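Local coordinates for protein yeast glycogen phosphorylase (PDB 1YGP) that belongs to the glycogen phosphorylases, carbohydrate phosphorylases of the GT-B clan, and carries a bound pyridoxal-5'-phosphate, at residues N568-D580 and I592-M604. Numbering follows the deposited sequence.
Sequences NQVKLNNKIRLVD and INREYLDDTLFDM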
loop_
_atom_site.group_PDB
_atom_site.type_symbol
_atom_site.label_atom_id
_atom_site.label_comp_id
_atom_site.label_asym_id
_atom_site.label_seq_id
_atom_site.Cartn_x
_atom_site.Cartn_y
_atom_site.Cartn_z
ATOM N N ASN A 568 -13.991 44.525 -6.151
ATOM C CA ASN A 568 -14.620 43.841 -7.248
ATOM C C ASN A 568 -13.602 43.086 -8.083
ATOM O O ASN A 568 -13.838 41.928 -8.447
ATOM C CB ASN A 568 -15.367 44.821 -8.109
ATOM C CG ASN A 568 -16.291 44.080 -9.062
ATOM O OD1 ASN A 568 -16.345 44.380 -10.242
ATOM N ND2 ASN A 568 -17.081 43.089 -8.680
ATOM N N GLN A 569 -12.428 43.673 -8.309
ATOM C CA GLN A 569 -11.375 43.055 -9.104
ATOM C C GLN A 569 -10.952 41.698 -8.570
ATOM O O GLN A 569 -10.797 40.742 -9.346
ATOM C CB GLN A 569 -10.169 43.969 -9.144
ATOM C CG GLN A 569 -9.017 43.444 -9.967
ATOM C CD GLN A 569 -9.411 43.298 -11.417
ATOM O OE1 GLN A 569 -9.769 42.234 -11.915
ATOM N NE2 GLN A 569 -9.358 44.395 -12.154
ATOM N N VAL A 570 -10.817 41.611 -7.241
ATOM C CA VAL A 570 -10.463 40.352 -6.577
ATOM C C VAL A 570 -11.491 39.292 -7.042
ATOM O O VAL A 570 -11.189 38.285 -7.693
ATOM C CB VAL A 570 -10.507 40.575 -5.024
ATOM C CG1 VAL A 570 -10.113 39.310 -4.313
ATOM C CG2 VAL A 570 -9.522 41.642 -4.577
ATOM N N LYS A 571 -12.766 39.609 -6.860
ATOM C CA LYS A 571 -13.831 38.694 -7.189
ATOM C C LYS A 571 -13.844 38.351 -8.667
ATOM O O LYS A 571 -14.174 37.217 -9.007
ATOM C CB LYS A 571 -15.141 39.348 -6.699
ATOM C CG LYS A 571 -16.458 38.583 -6.905
ATOM C CD LYS A 571 -16.555 37.206 -6.282
ATOM C CE LYS A 571 -16.735 37.331 -4.793
ATOM N NZ LYS A 571 -16.836 36.031 -4.164
ATOM N N LEU A 572 -13.423 39.246 -9.566
ATOM C CA LEU A 572 -13.402 38.969 -11.010
ATOM C C LEU A 572 -12.286 37.971 -11.303
ATOM O O LEU A 572 -12.493 36.982 -12.018
ATOM C CB LEU A 572 -13.188 40.303 -11.807
ATOM C CG LEU A 572 -13.265 40.492 -13.353
ATOM C CD1 LEU A 572 -11.967 40.092 -14.001
ATOM C CD2 LEU A 572 -14.372 39.647 -13.941
ATOM N N ASN A 573 -11.102 38.148 -10.710
ATOM C CA ASN A 573 -9.995 37.232 -10.946
ATOM C C ASN A 573 -10.376 35.873 -10.397
ATOM O O ASN A 573 -10.172 34.871 -11.087
ATOM C CB ASN A 573 -8.711 37.710 -10.267
ATOM C CG ASN A 573 -8.266 39.125 -10.663
ATOM O OD1 ASN A 573 -7.704 39.857 -9.842
ATOM N ND2 ASN A 573 -8.470 39.595 -11.895
ATOM N N ASN A 574 -11.026 35.815 -9.225
ATOM C CA ASN A 574 -11.508 34.554 -8.656
ATOM C C ASN A 574 -12.499 33.844 -9.551
ATOM O O ASN A 574 -12.507 32.606 -9.627
ATOM C CB ASN A 574 -12.207 34.722 -7.332
ATOM C CG ASN A 574 -11.262 34.938 -6.168
ATOM O OD1 ASN A 574 -10.056 34.711 -6.213
ATOM N ND2 ASN A 574 -11.787 35.410 -5.053
ATOM N N LYS A 575 -13.324 34.621 -10.263
ATOM C CA LYS A 575 -14.250 34.044 -11.223
ATOM C C LYS A 575 -13.502 33.408 -12.384
ATOM O O LYS A 575 -13.862 32.312 -12.837
ATOM C CB LYS A 575 -15.223 35.112 -11.746
ATOM C CG LYS A 575 -16.403 35.229 -10.786
ATOM C CD LYS A 575 -17.619 35.813 -11.458
ATOM C CE LYS A 575 -17.815 37.254 -11.065
ATOM N NZ LYS A 575 -18.925 37.804 -11.824
ATOM N N ILE A 576 -12.399 34.037 -12.802
ATOM C CA ILE A 576 -11.583 33.513 -13.885
ATOM C C ILE A 576 -11.028 32.165 -13.478
ATOM O O ILE A 576 -11.080 31.263 -14.317
ATOM C CB ILE A 576 -10.422 34.496 -14.228
ATOM C CG1 ILE A 576 -11.006 35.690 -14.967
ATOM C CG2 ILE A 576 -9.325 33.798 -15.051
ATOM C CD1 ILE A 576 -10.028 36.891 -15.027
ATOM N N ARG A 577 -10.542 31.990 -12.239
ATOM C CA ARG A 577 -10.026 30.692 -11.813
ATOM C C ARG A 577 -11.078 29.621 -12.014
ATOM O O ARG A 577 -10.770 28.601 -12.631
ATOM C CB ARG A 577 -9.684 30.555 -10.341
ATOM C CG ARG A 577 -8.666 31.458 -9.692
ATOM C CD ARG A 577 -8.226 30.818 -8.370
ATOM N NE ARG A 577 -9.340 30.595 -7.467
ATOM C CZ ARG A 577 -9.215 30.689 -6.144
ATOM N NH1 ARG A 577 -8.053 30.989 -5.570
ATOM N NH2 ARG A 577 -10.296 30.501 -5.386
ATOM N N LEU A 578 -12.319 29.838 -11.551
ATOM C CA LEU A 578 -13.371 28.851 -11.671
ATOM C C LEU A 578 -13.616 28.527 -13.133
ATOM O O LEU A 578 -13.701 27.351 -13.499
ATOM C CB LEU A 578 -14.656 29.370 -11.045
ATOM C CG LEU A 578 -15.862 28.438 -11.165
ATOM C CD1 LEU A 578 -15.575 27.156 -10.409
ATOM C CD2 LEU A 578 -17.105 29.133 -10.661
ATOM N N VAL A 579 -13.665 29.559 -13.984
ATOM C CA VAL A 579 -13.870 29.389 -15.419
ATOM C C VAL A 579 -12.759 28.485 -15.953
ATOM O O VAL A 579 -13.057 27.478 -16.612
ATOM C CB VAL A 579 -13.881 30.804 -16.100
ATOM C CG1 VAL A 579 -13.981 30.709 -17.605
ATOM C CG2 VAL A 579 -15.144 31.554 -15.688
ATOM N N ASP A 580 -11.505 28.760 -15.581
ATOM C CA ASP A 580 -10.380 27.936 -15.982
ATOM C C ASP A 580 -10.601 26.480 -15.582
ATOM O O ASP A 580 -10.308 25.594 -16.401
ATOM C CB ASP A 580 -9.074 28.403 -15.331
ATOM C CG ASP A 580 -8.302 29.569 -15.946
ATOM O OD1 ASP A 580 -8.199 29.660 -17.172
ATOM O OD2 ASP A 580 -7.758 30.369 -15.182
ATOM N N ILE A 592 -18.456 28.627 -20.004
ATOM C CA ILE A 592 -18.824 29.998 -19.680
ATOM C C ILE A 592 -18.141 30.931 -20.658
ATOM O O ILE A 592 -16.947 30.771 -20.940
ATOM C CB ILE A 592 -18.403 30.317 -18.229
ATOM C CG1 ILE A 592 -19.250 29.462 -17.303
ATOM C CG2 ILE A 592 -18.583 31.794 -17.898
ATOM C CD1 ILE A 592 -18.886 29.602 -15.821
ATOM N N ASN A 593 -18.906 31.905 -21.151
ATOM C CA ASN A 593 -18.416 32.897 -22.104
ATOM C C ASN A 593 -17.542 33.933 -21.400
ATOM O O ASN A 593 -18.050 34.822 -20.719
ATOM C CB ASN A 593 -19.629 33.543 -22.748
ATOM C CG ASN A 593 -19.349 34.566 -23.836
ATOM O OD1 ASN A 593 -19.847 34.407 -24.950
ATOM N ND2 ASN A 593 -18.662 35.673 -23.611
ATOM N N ARG A 594 -16.227 33.873 -21.584
ATOM C CA ARG A 594 -15.312 34.746 -20.855
ATOM C C ARG A 594 -15.463 36.247 -21.081
ATOM O O ARG A 594 -15.168 37.042 -20.186
ATOM C CB ARG A 594 -13.874 34.331 -21.165
ATOM C CG ARG A 594 -13.660 32.838 -20.909
ATOM C CD ARG A 594 -12.210 32.457 -21.066
ATOM N NE ARG A 594 -11.656 32.071 -19.782
ATOM C CZ ARG A 594 -10.932 30.959 -19.611
ATOM N NH1 ARG A 594 -10.665 30.132 -20.612
ATOM N NH2 ARG A 594 -10.492 30.654 -18.397
ATOM N N GLU A 595 -15.912 36.721 -22.246
ATOM C CA GLU A 595 -16.118 38.157 -22.422
ATOM C C GLU A 595 -17.372 38.513 -21.639
ATOM O O GLU A 595 -18.281 37.685 -21.595
ATOM N N TYR A 596 -17.515 39.652 -20.972
ATOM C CA TYR A 596 -18.772 39.931 -20.279
ATOM C C TYR A 596 -18.875 39.302 -18.886
ATOM O O TYR A 596 -19.849 39.530 -18.161
ATOM N N LEU A 597 -17.843 38.580 -18.437
ATOM C CA LEU A 597 -17.757 37.965 -17.115
ATOM C C LEU A 597 -18.059 38.876 -15.920
ATOM O O LEU A 597 -18.784 38.468 -15.019
ATOM C CB LEU A 597 -16.377 37.398 -16.987
ATOM C CG LEU A 597 -16.135 36.250 -16.076
ATOM C CD1 LEU A 597 -16.926 35.060 -16.568
ATOM C CD2 LEU A 597 -14.654 35.915 -16.080
ATOM N N ASP A 598 -17.585 40.135 -15.879
ATOM C CA ASP A 598 -17.896 41.047 -14.772
ATOM C C ASP A 598 -19.381 41.360 -14.681
ATOM O O ASP A 598 -19.853 41.823 -13.648
ATOM C CB ASP A 598 -17.156 42.385 -14.901
ATOM C CG ASP A 598 -17.077 43.217 -13.610
ATOM O OD1 ASP A 598 -17.097 42.644 -12.519
ATOM O OD2 ASP A 598 -16.987 44.447 -13.685
ATOM N N ASP A 599 -20.154 41.127 -15.738
ATOM C CA ASP A 599 -21.572 41.349 -15.679
ATOM C C ASP A 599 -22.268 39.988 -15.674
ATOM O O ASP A 599 -23.494 39.915 -15.824
ATOM C CB ASP A 599 -21.941 42.209 -16.884
ATOM C CG ASP A 599 -23.397 42.668 -16.937
ATOM O OD1 ASP A 599 -23.855 43.352 -16.015
ATOM O OD2 ASP A 599 -24.072 42.318 -17.908
ATOM N N THR A 600 -21.555 38.885 -15.456
ATOM C CA THR A 600 -22.187 37.583 -15.405
ATOM C C THR A 600 -22.364 37.216 -13.935
ATOM O O THR A 600 -21.372 37.092 -13.213
ATOM C CB THR A 600 -21.314 36.529 -16.080
ATOM O OG1 THR A 600 -20.979 36.966 -17.390
ATOM C CG2 THR A 600 -22.061 35.225 -16.185
ATOM N N LEU A 601 -23.589 37.047 -13.432
ATOM C CA LEU A 601 -23.771 36.662 -12.038
ATOM C C LEU A 601 -23.546 35.163 -11.951
ATOM O O LEU A 601 -24.151 34.363 -12.680
ATOM C CB LEU A 601 -25.185 36.947 -11.514
ATOM C CG LEU A 601 -25.527 36.550 -10.074
ATOM C CD1 LEU A 601 -25.192 37.662 -9.101
ATOM C CD2 LEU A 601 -27.017 36.307 -9.971
ATOM N N PHE A 602 -22.607 34.811 -11.088
ATOM C CA PHE A 602 -22.339 33.431 -10.784
ATOM C C PHE A 602 -23.200 33.065 -9.578
ATOM O O PHE A 602 -23.087 33.615 -8.475
ATOM C CB PHE A 602 -20.846 33.314 -10.530
ATOM C CG PHE A 602 -20.020 33.170 -11.817
ATOM C CD1 PHE A 602 -20.302 33.911 -12.971
ATOM C CD2 PHE A 602 -18.939 32.282 -11.837
ATOM C CE1 PHE A 602 -19.512 33.758 -14.114
ATOM C CE2 PHE A 602 -18.160 32.142 -12.984
ATOM C CZ PHE A 602 -18.444 32.878 -14.119
ATOM N N ASP A 603 -24.120 32.155 -9.816
ATOM C CA ASP A 603 -25.084 31.753 -8.829
ATOM C C ASP A 603 -24.862 30.267 -8.546
ATOM O O ASP A 603 -25.231 29.449 -9.411
ATOM C CB ASP A 603 -26.438 32.064 -9.447
ATOM C CG ASP A 603 -27.706 31.712 -8.691
ATOM O OD1 ASP A 603 -27.649 31.311 -7.520
ATOM O OD2 ASP A 603 -28.765 31.841 -9.304
ATOM N N MET A 604 -24.293 29.868 -7.382
ATOM C CA MET A 604 -24.059 28.461 -7.113
ATOM C C MET A 604 -24.836 27.791 -6.003
ATOM O O MET A 604 -25.164 28.422 -4.997
ATOM C CB MET A 604 -22.575 28.161 -6.817
ATOM C CG MET A 604 -21.625 29.166 -6.222
ATOM S SD MET A 604 -20.938 30.306 -7.466
ATOM C CE MET A 604 -19.306 29.712 -7.748
#
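Lys-575 lies over one face of the Phe-602 ring, its CD 3.6 Å from the ring centroid, a CH-pi contact. Its chain bends at chi3 (-104°), which carries the ammonium past the ring to the backbone beyond. There NZ donates to Thr-600 O at 2.9 Å and makes a weak hydrogen bond to Leu-597 O. The donor is tilted 18° from the Thr-600 carbonyl plane. A salt bridge to Asp-709 gives this buried ammonium a carboxylate partner; Asp-709 also accepts from Phe-602 N.

The ring edge meets aliphatic groups. Val-579 CG2 sits in the ring plane, 3.9 Å from Phe-602 CZ, and also touches Ile-592 and Leu-597. Leu-578 CD2 packs beside Phe-602 CD2 and meets Met-604 CE tip to tip at 3.7 Å. Leu-597 CD2 reaches Ile-576 CG1 at 3.8 Å, the two side chains crossing at about a right angle.

Farther along the helix, Val-579 CG1 lies over one face of the Arg-594 guanidinium. Asp-580 OD1 takes its edge, 2.8 Å from Arg-594 NH2, in a salt bridge whose hydrogen bond is weak. Asp-590 makes a second salt bridge, to Arg-594 NH1.

The contact packs helix 562-584 on strand 601-606 and the turn before it. That strand is internal to the six-stranded parallel sheet of one Rossmann-like domain, as in GT-B folds.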